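AclR protein (Streptomyces galilaeus, PDB 2GEY) is a putative hydroxylase of the SnoaL-like family that probably acts on an aromatic polyketide intermediate in antibiotic biosynthesis. Local coordinates at residues A[16-21]-A[61-66]; A[56-61]-A[81-86]; A[100-105]-A[120-125]. One frame throughout, in Å; residues are numbered along the deposited sequence. Where two conformers were deposited one is given.

Contact 1: A[16-21]-A[61-66]; sequences AWNRWD and LQLEVK
Leu61 meets two tryptophans, Trp17 at the end of helix 3-18 and Trp20 just beyond it. Its carbonyl O accepts the indole N-H of Trp20 at 2.9 Å (NE1 to O), in the carbonyl plane and on a lone pair, while its methyl CD1 packs against Trp17 CE3 at 4.0 Å. The same oxygen has a second donor, the side-chain NE2 of Gln62, which comes in tilted from the carbonyl plane. Gln62 folds back to do this: its chain bends at chi2 (-72°), and the side chain crosses that of Trp20 at about a right angle, amide and ring planes 64° apart. NE2 also donates to the carbonyl O of Asn18 at 3.0 Å, almost exactly in the amide plane, so one NH2 group bridges the two segments. Leu63 is gripped by the amide of Asn18 at both backbone polar atoms. Asn18 OD1 takes the N-H of Leu63 at 2.7 Å in a nearly straight bond (174°), and Asn18 ND2 gives to Leu63 O at 3.1 Å; both carbonyls use a lone pair. This pair of bonds fixes the rotation of the Asn18 amide, which thus serves the strand edge much as a neighbouring strand would. Leu63 also packs through CD2, 3.7 Å from Trp17 CD1. Trp20, with positive phi, is the C-prime residue of the Schellman motif that ends the helix. That helix end docks on strand 62-71, outermost in the sheet of this chain, whose inner neighbour is strand 74-84; helix 44-57 reaches Trp17 through Met51 and Trp20 through Leu55.

Contact 2: A[56-61]-A[81-86]; sequences KAFPDL and VTATHQ
Asp60 and Thr84 are joined by a two-pronged grip. Each carboxylate oxygen uses its syn lone pair: OD1 takes the backbone N-H of Thr84 at 2.8 Å, close to straight at 171°, and OD2 takes the hydroxyl OG1 of Thr84 at 2.6 Å. Asp60 reaches this position with CG between its backbone N and carbonyl carbon (chi1 60°), and Thr84 meets it with OG1 beside its own backbone N. The hydroxyl is also hydrogen-bonded to Arg98, which has a long, weak ion pair with Asp60 OD2. Asp60 belongs to a type I beta turn, Phe58 to Leu61, which carries the chain from helix 44-57 towards strand 62-71 and lays it against the end of strand 74-84 in this alpha+beta fold. At the start of the turn, Phe58 CB touches Ala83 CB, and its ring directs CD1 at the carbonyl O of Thr84, which lies near the ring plane at the edge. CE1 reaches His85 CD2 at 3.7 Å, the two planes meeting obliquely at 37°; Phe89 adds an edge-to-face contact to the Phe58 ring. The His85 ring presents an edge to Ala57 O. That carbonyl accepts Gln86 N at 2.9 Å. The bent chain of Gln86 crosses Pro59 at about a right angle, CB lying 3.7 Å from Pro59 CD, while Leu61 CB rests on Ala83 CB at 3.8 Å.

Contact 3: A[100-105]-A[120-125]; sequences SWHLVE and VINMRP
The carbonyl O of His102 accepts the backbone N-H of Asn122 at 2.8 Å, and the return bond, His102 N to Asn122 O, is longer at 3.2 Å. Two residues on, Val104 and Val120 exchange another pair of backbone bonds, so these are the hydrogen-bonded pairs of an antiparallel ladder. Between them sits the non-hydrogen-bonded pair Leu103 and Ile121, CB of the first 4.0 Å from CG1 of the second. Side chains alternate. On the face of Leu103 and Ile121, the methyl CE of Met123 lies over the Trp101 indole, 3.4 Å from the centroid of its five-membered ring and 8° off the normal, a CH-pi contact. SD of Met123 stands 5.0 Å from the same centroid, a more distant Met-aromatic contact. Bends at chi2 and chi3 bring the methyl over the ring, in the conformer described. On the other face the His102 ring and the Asn122 amide run side by side with planes 28° apart, and His102 ND1 is bonded to Thr80 OG1. Asn122 OD1 accepts the N-H of Arg124 at 3.0 Å from above its carbonyl plane, forming an Asx turn, while ND2 bonds Glu38 of the second subunit. Pro125, in the first turn of the helix, puts CB 3.5 Å from Ser100 O. Here, then, is a beta hairpin, strands 98-110 and 113-122, running into helix 124-129, with its His102 and Val104 face in the dimer interface of an alpha+beta barrel.

All three contacts meet the same sheet, in which strands 62-71, 74-84, 98-110 and 113-122 lie next to one another in that order. Contacts 1 and 2 share Leu61, and Gln62 N probably donates to Thr82 O at 2.8 Å. Contact 2 joins contact 3 in the same way, Val81 N lying 2.8 Å from Trp101 O, and the rings add a touch where Phe58 CD2 comes 3.9 Å from Trp101 CH2. Contacts 1 and 3 do not touch, their nearest atoms being about 5 Å apart. Bound tetraethylene glycol, probably from the crystallisation liquor, comes within about 4 Å (nearest atoms) of the Trp17 and Leu61 side chains and about 3 Å of Met123, and may mark a pocket near these contacts.

Contact 1: A[16-21]-A[61-66]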
loop_
_atom_site.group_PDB
_atom_site.type_symbol
_atom_site.label_atom_id
_atom_site.label_comp_id
_atom_site.label_asym_id
_atom_site.label_seq_id
_atom_site.Cartn_x
_atom_site.Cartn_y
_atom_site.Cartn_z
ATOM N N ALA A 16 -21.210 5.739 -3.819
ATOM C CA ALA A 16 -21.203 6.974 -4.596
ATOM C C ALA A 16 -20.165 6.918 -5.718
ATOM O O ALA A 16 -20.469 7.258 -6.863
ATOM C CB ALA A 16 -20.953 8.178 -3.697
ATOM N N TRP A 17 -18.944 6.494 -5.383
ATOM C CA TRP A 17 -17.914 6.253 -6.396
ATOM C C TRP A 17 -18.445 5.319 -7.474
ATOM O O TRP A 17 -18.249 5.554 -8.660
ATOM C CB TRP A 17 -16.657 5.625 -5.783
ATOM C CG TRP A 17 -15.611 6.634 -5.394
ATOM C CD1 TRP A 17 -15.137 6.886 -4.147
ATOM C CD2 TRP A 17 -14.917 7.519 -6.275
ATOM N NE1 TRP A 17 -14.189 7.881 -4.195
ATOM C CE2 TRP A 17 -14.040 8.291 -5.490
ATOM C CE3 TRP A 17 -14.957 7.738 -7.653
ATOM C CZ2 TRP A 17 -13.195 9.262 -6.041
ATOM C CZ3 TRP A 17 -14.118 8.706 -8.201
ATOM C CH2 TRP A 17 -13.250 9.452 -7.389
ATOM N N ASN A 18 -19.107 4.255 -7.048
ATOM C CA ASN A 18 -19.495 3.187 -7.971
ATOM C C ASN A 18 -20.676 3.519 -8.872
ATOM O O ASN A 18 -20.924 2.794 -9.848
ATOM C CB ASN A 18 -19.743 1.886 -7.207
ATOM C CG ASN A 18 -18.442 1.180 -6.830
ATOM O OD1 ASN A 18 -17.393 1.419 -7.450
ATOM N ND2 ASN A 18 -18.503 0.307 -5.835
ATOM N N ARG A 19 -21.401 4.582 -8.543
ATOM C CA ARG A 19 -22.379 5.165 -9.471
ATOM C C ARG A 19 -21.875 6.482 -10.080
ATOM O O ARG A 19 -22.626 7.205 -10.750
ATOM C CB ARG A 19 -23.751 5.330 -8.804
ATOM C CG ARG A 19 -23.787 6.262 -7.659
ATOM C CD ARG A 19 -25.230 6.578 -7.203
ATOM N NE ARG A 19 -25.145 7.641 -6.219
ATOM C CZ ARG A 19 -24.937 7.459 -4.921
ATOM N NH1 ARG A 19 -24.877 6.246 -4.405
ATOM N NH2 ARG A 19 -24.816 8.516 -4.130
ATOM N N TRP A 20 -20.588 6.758 -9.881
ATOM C CA TRP A 20 -19.906 7.896 -10.500
ATOM C C TRP A 20 -20.515 9.251 -10.120
ATOM O O TRP A 20 -20.689 10.130 -10.977
ATOM C CB TRP A 20 -19.846 7.690 -12.021
ATOM C CG TRP A 20 -19.410 6.300 -12.334
ATOM C CD1 TRP A 20 -18.205 5.736 -12.036
ATOM C CD2 TRP A 20 -20.191 5.272 -12.948
ATOM N NE1 TRP A 20 -18.181 4.432 -12.441
ATOM C CE2 TRP A 20 -19.390 4.116 -13.000
ATOM C CE3 TRP A 20 -21.495 5.213 -13.448
ATOM C CZ2 TRP A 20 -19.843 2.917 -13.546
ATOM C CZ3 TRP A 20 -21.945 4.018 -13.987
ATOM C CH2 TRP A 20 -21.119 2.890 -14.042
ATOM N N ASP A 21 -20.798 9.400 -8.825
ATOM C CA ASP A 21 -21.458 10.573 -8.253
ATOM C C ASP A 21 -20.538 11.239 -7.229
ATOM O O ASP A 21 -20.569 10.895 -6.051
ATOM C CB ASP A 21 -22.759 10.141 -7.569
ATOM C CG ASP A 21 -23.445 11.282 -6.818
ATOM O OD1 ASP A 21 -23.151 12.464 -7.087
ATOM O OD2 ASP A 21 -24.290 10.984 -5.954
ATOM N N LEU A 61 -15.095 3.171 -13.712
ATOM C CA LEU A 61 -14.329 2.587 -12.619
ATOM C C LEU A 61 -15.250 1.966 -11.572
ATOM O O LEU A 61 -16.392 2.414 -11.375
ATOM C CB LEU A 61 -13.375 3.601 -11.988
ATOM C CG LEU A 61 -13.987 4.804 -11.269
ATOM C CD1 LEU A 61 -14.379 4.463 -9.829
ATOM C CD2 LEU A 61 -13.003 5.977 -11.294
ATOM N N GLN A 62 -14.760 0.912 -10.935
ATOM C CA GLN A 62 -15.482 0.241 -9.857
ATOM C C GLN A 62 -14.531 -0.025 -8.707
ATOM O O GLN A 62 -13.388 -0.438 -8.927
ATOM C CB GLN A 62 -16.085 -1.082 -10.358
ATOM C CG GLN A 62 -17.245 -0.903 -11.309
ATOM C CD GLN A 62 -18.490 -0.414 -10.598
ATOM O OE1 GLN A 62 -19.132 -1.173 -9.865
ATOM N NE2 GLN A 62 -18.834 0.862 -10.801
ATOM N N LEU A 63 -15.003 0.246 -7.494
ATOM C CA LEU A 63 -14.259 -0.020 -6.269
ATOM C C LEU A 63 -14.755 -1.307 -5.659
ATOM O O LEU A 63 -15.957 -1.451 -5.417
ATOM C CB LEU A 63 -14.470 1.093 -5.247
ATOM C CG LEU A 63 -13.672 2.379 -5.423
ATOM C CD1 LEU A 63 -13.926 3.006 -6.764
ATOM C CD2 LEU A 63 -14.023 3.335 -4.302
ATOM N N GLU A 64 -13.838 -2.230 -5.399
ATOM C CA GLU A 64 -14.160 -3.429 -4.643
ATOM C C GLU A 64 -13.526 -3.316 -3.268
ATOM O O GLU A 64 -12.305 -3.178 -3.153
ATOM C CB GLU A 64 -13.645 -4.688 -5.328
ATOM C CG GLU A 64 -14.033 -5.947 -4.558
ATOM C CD GLU A 64 -13.412 -7.217 -5.093
ATOM O OE1 GLU A 64 -12.645 -7.158 -6.076
ATOM O OE2 GLU A 64 -13.683 -8.290 -4.500
ATOM N N VAL A 65 -14.355 -3.370 -2.228
ATOM C CA VAL A 65 -13.845 -3.324 -0.859
ATOM C C VAL A 65 -13.364 -4.725 -0.473
ATOM O O VAL A 65 -14.154 -5.668 -0.334
ATOM C CB VAL A 65 -14.902 -2.779 0.132
ATOM C CG1 VAL A 65 -14.361 -2.782 1.556
ATOM C CG2 VAL A 65 -15.339 -1.377 -0.301
ATOM N N LYS A 66 -12.054 -4.867 -0.344
ATOM C CA LYS A 66 -11.452 -6.141 0.040
ATOM C C LYS A 66 -11.501 -6.343 1.546
ATOM O O LYS A 66 -11.606 -7.478 2.043
ATOM C CB LYS A 66 -10.001 -6.204 -0.435
ATOM C CG LYS A 66 -9.797 -5.997 -1.937
ATOM C CD LYS A 66 -10.555 -6.991 -2.799
ATOM C CE LYS A 66 -10.069 -8.403 -2.640
ATOM N NZ LYS A 66 -10.681 -9.325 -3.671
#

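Contact 2: A[56-61]-A[81-86]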
loop_
_atom_site.group_PDB
_atom_site.type_symbol
_atom_site.label_atom_id
_atom_site.label_comp_id
_atom_site.label_asym_id
_atom_site.label_seq_id
_atom_site.Cartn_x
_atom_site.Cartn_y
_atom_site.Cartn_z
ATOM N N LYS A 56 -12.938 11.115 -15.260
ATOM C CA LYS A 56 -12.921 11.352 -16.706
ATOM C C LYS A 56 -12.074 10.314 -17.456
ATOM O O LYS A 56 -12.465 9.829 -18.517
ATOM C CB LYS A 56 -12.391 12.754 -17.009
ATOM C CG LYS A 56 -12.562 13.156 -18.449
ATOM C CD LYS A 56 -11.848 14.465 -18.786
ATOM C CE LYS A 56 -11.644 14.605 -20.292
ATOM N NZ LYS A 56 -10.709 13.556 -20.848
ATOM N N ALA A 57 -10.919 9.977 -16.893
ATOM C CA ALA A 57 -9.992 9.034 -17.519
ATOM C C ALA A 57 -10.524 7.601 -17.454
ATOM O O ALA A 57 -10.337 6.818 -18.398
ATOM C CB ALA A 57 -8.638 9.117 -16.851
ATOM N N PHE A 58 -11.193 7.290 -16.340
ATOM C CA PHE A 58 -11.698 5.951 -16.033
ATOM C C PHE A 58 -13.200 5.994 -15.699
ATOM O O PHE A 58 -13.603 5.721 -14.563
ATOM C CB PHE A 58 -10.887 5.379 -14.876
ATOM C CG PHE A 58 -9.405 5.419 -15.119
ATOM C CD1 PHE A 58 -8.833 4.590 -16.070
ATOM C CD2 PHE A 58 -8.591 6.319 -14.437
ATOM C CE1 PHE A 58 -7.472 4.631 -16.324
ATOM C CE2 PHE A 58 -7.220 6.361 -14.683
ATOM C CZ PHE A 58 -6.666 5.519 -15.633
ATOM N N PRO A 59 -14.033 6.315 -16.703
ATOM C CA PRO A 59 -15.461 6.615 -16.484
ATOM C C PRO A 59 -16.317 5.452 -15.987
ATOM O O PRO A 59 -17.439 5.677 -15.515
ATOM C CB PRO A 59 -15.934 7.066 -17.864
ATOM C CG PRO A 59 -15.001 6.452 -18.819
ATOM C CD PRO A 59 -13.671 6.439 -18.127
ATOM N N ASP A 60 -15.800 4.232 -16.105
ATOM C CA ASP A 60 -16.515 3.034 -15.686
ATOM C C ASP A 60 -15.888 2.403 -14.448
ATOM O O ASP A 60 -16.119 1.227 -14.153
ATOM C CB ASP A 60 -16.548 2.022 -16.834
ATOM C CG ASP A 60 -15.163 1.592 -17.294
ATOM O OD1 ASP A 60 -14.135 2.057 -16.748
ATOM O OD2 ASP A 60 -15.105 0.778 -18.230
ATOM N N LEU A 61 -15.095 3.171 -13.712
ATOM C CA LEU A 61 -14.329 2.587 -12.619
ATOM C C LEU A 61 -15.250 1.966 -11.572
ATOM O O LEU A 61 -16.392 2.414 -11.375
ATOM C CB LEU A 61 -13.375 3.601 -11.988
ATOM C CG LEU A 61 -13.987 4.804 -11.269
ATOM C CD1 LEU A 61 -14.379 4.463 -9.829
ATOM C CD2 LEU A 61 -13.003 5.977 -11.294
ATOM N N VAL A 81 -9.398 -1.083 -7.337
ATOM C CA VAL A 81 -10.110 -0.358 -8.384
ATOM C C VAL A 81 -9.864 -1.044 -9.716
ATOM O O VAL A 81 -8.728 -1.419 -10.023
ATOM C CB VAL A 81 -9.648 1.109 -8.485
ATOM C CG1 VAL A 81 -10.459 1.850 -9.553
ATOM C CG2 VAL A 81 -9.777 1.802 -7.134
ATOM N N THR A 82 -10.930 -1.219 -10.492
ATOM C CA THR A 82 -10.822 -1.714 -11.865
ATOM C C THR A 82 -11.585 -0.787 -12.793
ATOM O O THR A 82 -12.607 -0.227 -12.412
ATOM C CB THR A 82 -11.339 -3.152 -12.012
ATOM O OG1 THR A 82 -12.696 -3.239 -11.570
ATOM C CG2 THR A 82 -10.486 -4.108 -11.192
ATOM N N ALA A 83 -11.078 -0.621 -14.008
ATOM C CA ALA A 83 -11.682 0.293 -14.958
ATOM C C ALA A 83 -11.152 0.044 -16.357
ATOM O O ALA A 83 -10.262 -0.782 -16.558
ATOM C CB ALA A 83 -11.380 1.726 -14.553
ATOM N N THR A 84 -11.705 0.788 -17.309
ATOM C CA THR A 84 -11.166 0.847 -18.663
ATOM C C THR A 84 -10.553 2.232 -18.862
ATOM O O THR A 84 -11.108 3.235 -18.404
ATOM C CB THR A 84 -12.269 0.622 -19.713
ATOM O OG1 THR A 84 -13.089 -0.477 -19.307
ATOM C CG2 THR A 84 -11.665 0.299 -21.044
ATOM N N HIS A 85 -9.417 2.285 -19.553
ATOM C CA HIS A 85 -8.737 3.547 -19.815
ATOM C C HIS A 85 -9.356 4.204 -21.050
ATOM O O HIS A 85 -9.006 3.869 -22.187
ATOM C CB HIS A 85 -7.224 3.327 -19.993
ATOM C CG HIS A 85 -6.446 4.596 -20.161
ATOM N ND1 HIS A 85 -5.230 4.646 -20.811
ATOM C CD2 HIS A 85 -6.719 5.865 -19.775
ATOM C CE1 HIS A 85 -4.785 5.892 -20.809
ATOM N NE2 HIS A 85 -5.674 6.652 -20.195
ATOM N N GLN A 86 -10.284 5.129 -20.805
ATOM C CA GLN A 86 -11.075 5.768 -21.860
ATOM C C GLN A 86 -10.726 7.238 -22.087
ATOM O O GLN A 86 -11.056 7.789 -23.140
ATOM C CB GLN A 86 -12.573 5.677 -21.538
ATOM C CG GLN A 86 -13.124 4.270 -21.336
ATOM C CD GLN A 86 -13.216 3.443 -22.614
ATOM O OE1 GLN A 86 -13.632 2.283 -22.576
ATOM N NE2 GLN A 86 -12.837 4.026 -23.744
#

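Contact 3: A[100-105]-A[120-125]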
loop_
_atom_site.group_PDB
_atom_site.type_symbol
_atom_site.label_atom_id
_atom_site.label_comp_id
_atom_site.label_asym_id
_atom_site.label_seq_id
_atom_site.Cartn_x
_atom_site.Cartn_y
_atom_site.Cartn_z
ATOM N N SER A 100 -6.129 -1.699 -13.385
ATOM C CA SER A 100 -6.415 -1.870 -11.968
ATOM C C SER A 100 -5.384 -1.152 -11.104
ATOM O O SER A 100 -4.240 -0.902 -11.526
ATOM C CB SER A 100 -6.458 -3.358 -11.600
ATOM O OG SER A 100 -5.172 -3.951 -11.753
ATOM N N TRP A 101 -5.794 -0.818 -9.888
ATOM C CA TRP A 101 -4.864 -0.387 -8.869
ATOM C C TRP A 101 -5.449 -0.671 -7.491
ATOM O O TRP A 101 -6.561 -1.194 -7.377
ATOM C CB TRP A 101 -4.435 1.081 -9.064
ATOM C CG TRP A 101 -5.485 2.119 -8.909
ATOM C CD1 TRP A 101 -5.770 2.830 -7.785
ATOM C CD2 TRP A 101 -6.359 2.614 -9.929
ATOM N NE1 TRP A 101 -6.778 3.722 -8.030
ATOM C CE2 TRP A 101 -7.156 3.617 -9.342
ATOM C CE3 TRP A 101 -6.541 2.309 -11.283
ATOM C CZ2 TRP A 101 -8.127 4.317 -10.062
ATOM C CZ3 TRP A 101 -7.505 2.992 -11.993
ATOM C CH2 TRP A 101 -8.289 3.988 -11.379
ATOM N N HIS A 102 -4.672 -0.383 -6.460
ATOM C CA HIS A 102 -5.014 -0.795 -5.103
ATOM C C HIS A 102 -4.735 0.354 -4.180
ATOM O O HIS A 102 -3.787 1.109 -4.386
ATOM C CB HIS A 102 -4.184 -2.015 -4.701
ATOM C CG HIS A 102 -4.235 -3.121 -5.707
ATOM N ND1 HIS A 102 -5.226 -4.078 -5.711
ATOM C CD2 HIS A 102 -3.449 -3.387 -6.778
ATOM C CE1 HIS A 102 -5.036 -4.897 -6.729
ATOM N NE2 HIS A 102 -3.961 -4.505 -7.389
ATOM N N LEU A 103 -5.565 0.513 -3.161
ATOM C CA LEU A 103 -5.358 1.586 -2.203
ATOM C C LEU A 103 -5.945 1.238 -0.850
ATOM O O LEU A 103 -6.780 0.347 -0.746
ATOM C CB LEU A 103 -5.980 2.878 -2.735
ATOM C CG LEU A 103 -7.470 2.793 -3.093
ATOM C CD1 LEU A 103 -8.322 3.304 -1.962
ATOM C CD2 LEU A 103 -7.776 3.556 -4.368
ATOM N N VAL A 104 -5.491 1.954 0.168
ATOM C CA VAL A 104 -6.121 1.938 1.468
ATOM C C VAL A 104 -6.517 3.377 1.764
ATOM O O VAL A 104 -5.709 4.303 1.625
ATOM C CB VAL A 104 -5.207 1.377 2.582
ATOM C CG1 VAL A 104 -5.872 1.550 3.961
ATOM C CG2 VAL A 104 -4.898 -0.082 2.319
ATOM N N GLU A 105 -7.777 3.570 2.143
ATOM C CA GLU A 105 -8.256 4.868 2.588
ATOM C C GLU A 105 -8.552 4.781 4.068
ATOM O O GLU A 105 -9.180 3.826 4.510
ATOM C CB GLU A 105 -9.532 5.255 1.846
ATOM C CG GLU A 105 -9.282 5.526 0.373
ATOM C CD GLU A 105 -10.467 6.108 -0.343
ATOM O OE1 GLU A 105 -11.256 5.310 -0.909
ATOM O OE2 GLU A 105 -10.604 7.360 -0.368
ATOM N N VAL A 120 -3.140 5.619 0.991
ATOM C CA VAL A 120 -1.921 4.993 0.509
ATOM C C VAL A 120 -2.327 4.297 -0.775
ATOM O O VAL A 120 -3.114 3.341 -0.755
ATOM C CB VAL A 120 -1.341 3.988 1.524
ATOM C CG1 VAL A 120 -0.157 3.248 0.926
ATOM C CG2 VAL A 120 -0.948 4.692 2.815
ATOM N N ILE A 121 -1.812 4.791 -1.897
ATOM C CA ILE A 121 -2.240 4.326 -3.195
ATOM C C ILE A 121 -1.090 3.653 -3.933
ATOM O O ILE A 121 -0.037 4.259 -4.138
ATOM C CB ILE A 121 -2.793 5.475 -4.052
ATOM C CG1 ILE A 121 -3.908 6.213 -3.300
ATOM C CG2 ILE A 121 -3.300 4.931 -5.397
ATOM C CD1 ILE A 121 -4.360 7.469 -3.961
ATOM N N ASN A 122 -1.310 2.393 -4.299
ATOM C CA ASN A 122 -0.396 1.638 -5.131
ATOM C C ASN A 122 -0.876 1.656 -6.570
ATOM O O ASN A 122 -1.754 0.865 -6.944
ATOM C CB ASN A 122 -0.287 0.185 -4.659
ATOM C CG ASN A 122 0.534 -0.664 -5.604
ATOM O OD1 ASN A 122 1.379 -0.144 -6.321
ATOM N ND2 ASN A 122 0.279 -1.970 -5.626
ATOM N N MET A 123 -0.265 2.535 -7.364
ATOM C CA MET A 123 -0.591 2.655 -8.783
ATOM C C MET A 123 0.334 1.813 -9.663
ATOM O O MET A 123 0.251 1.854 -10.890
ATOM C CB MET A 123 -0.508 4.113 -9.220
ATOM C CG MET A 123 -1.459 5.041 -8.488
ATOM S SD MET A 123 -2.392 6.058 -9.629
ATOM C CE MET A 123 -3.776 4.958 -9.871
ATOM N N ARG A 124 1.206 1.017 -9.050
ATOM C CA ARG A 124 2.157 0.230 -9.839
ATOM C C ARG A 124 1.526 -0.487 -11.056
ATOM O O ARG A 124 2.009 -0.316 -12.175
ATOM C CB ARG A 124 2.924 -0.755 -8.944
ATOM C CG ARG A 124 4.140 -1.392 -9.616
ATOM C CD ARG A 124 4.465 -2.751 -9.004
ATOM N NE ARG A 124 3.428 -3.732 -9.322
ATOM C CZ ARG A 124 3.320 -4.369 -10.484
ATOM N NH1 ARG A 124 2.320 -5.217 -10.680
ATOM N NH2 ARG A 124 4.214 -4.189 -11.452
ATOM N N PRO A 125 0.431 -1.254 -10.859
ATOM C CA PRO A 125 -0.141 -1.996 -11.990
ATOM C C PRO A 125 -0.663 -1.078 -13.095
ATOM O O PRO A 125 -0.570 -1.411 -14.281
ATOM C CB PRO A 125 -1.308 -2.780 -11.367
ATOM C CG PRO A 125 -1.156 -2.668 -9.913
ATOM C CD PRO A 125 -0.351 -1.454 -9.623
#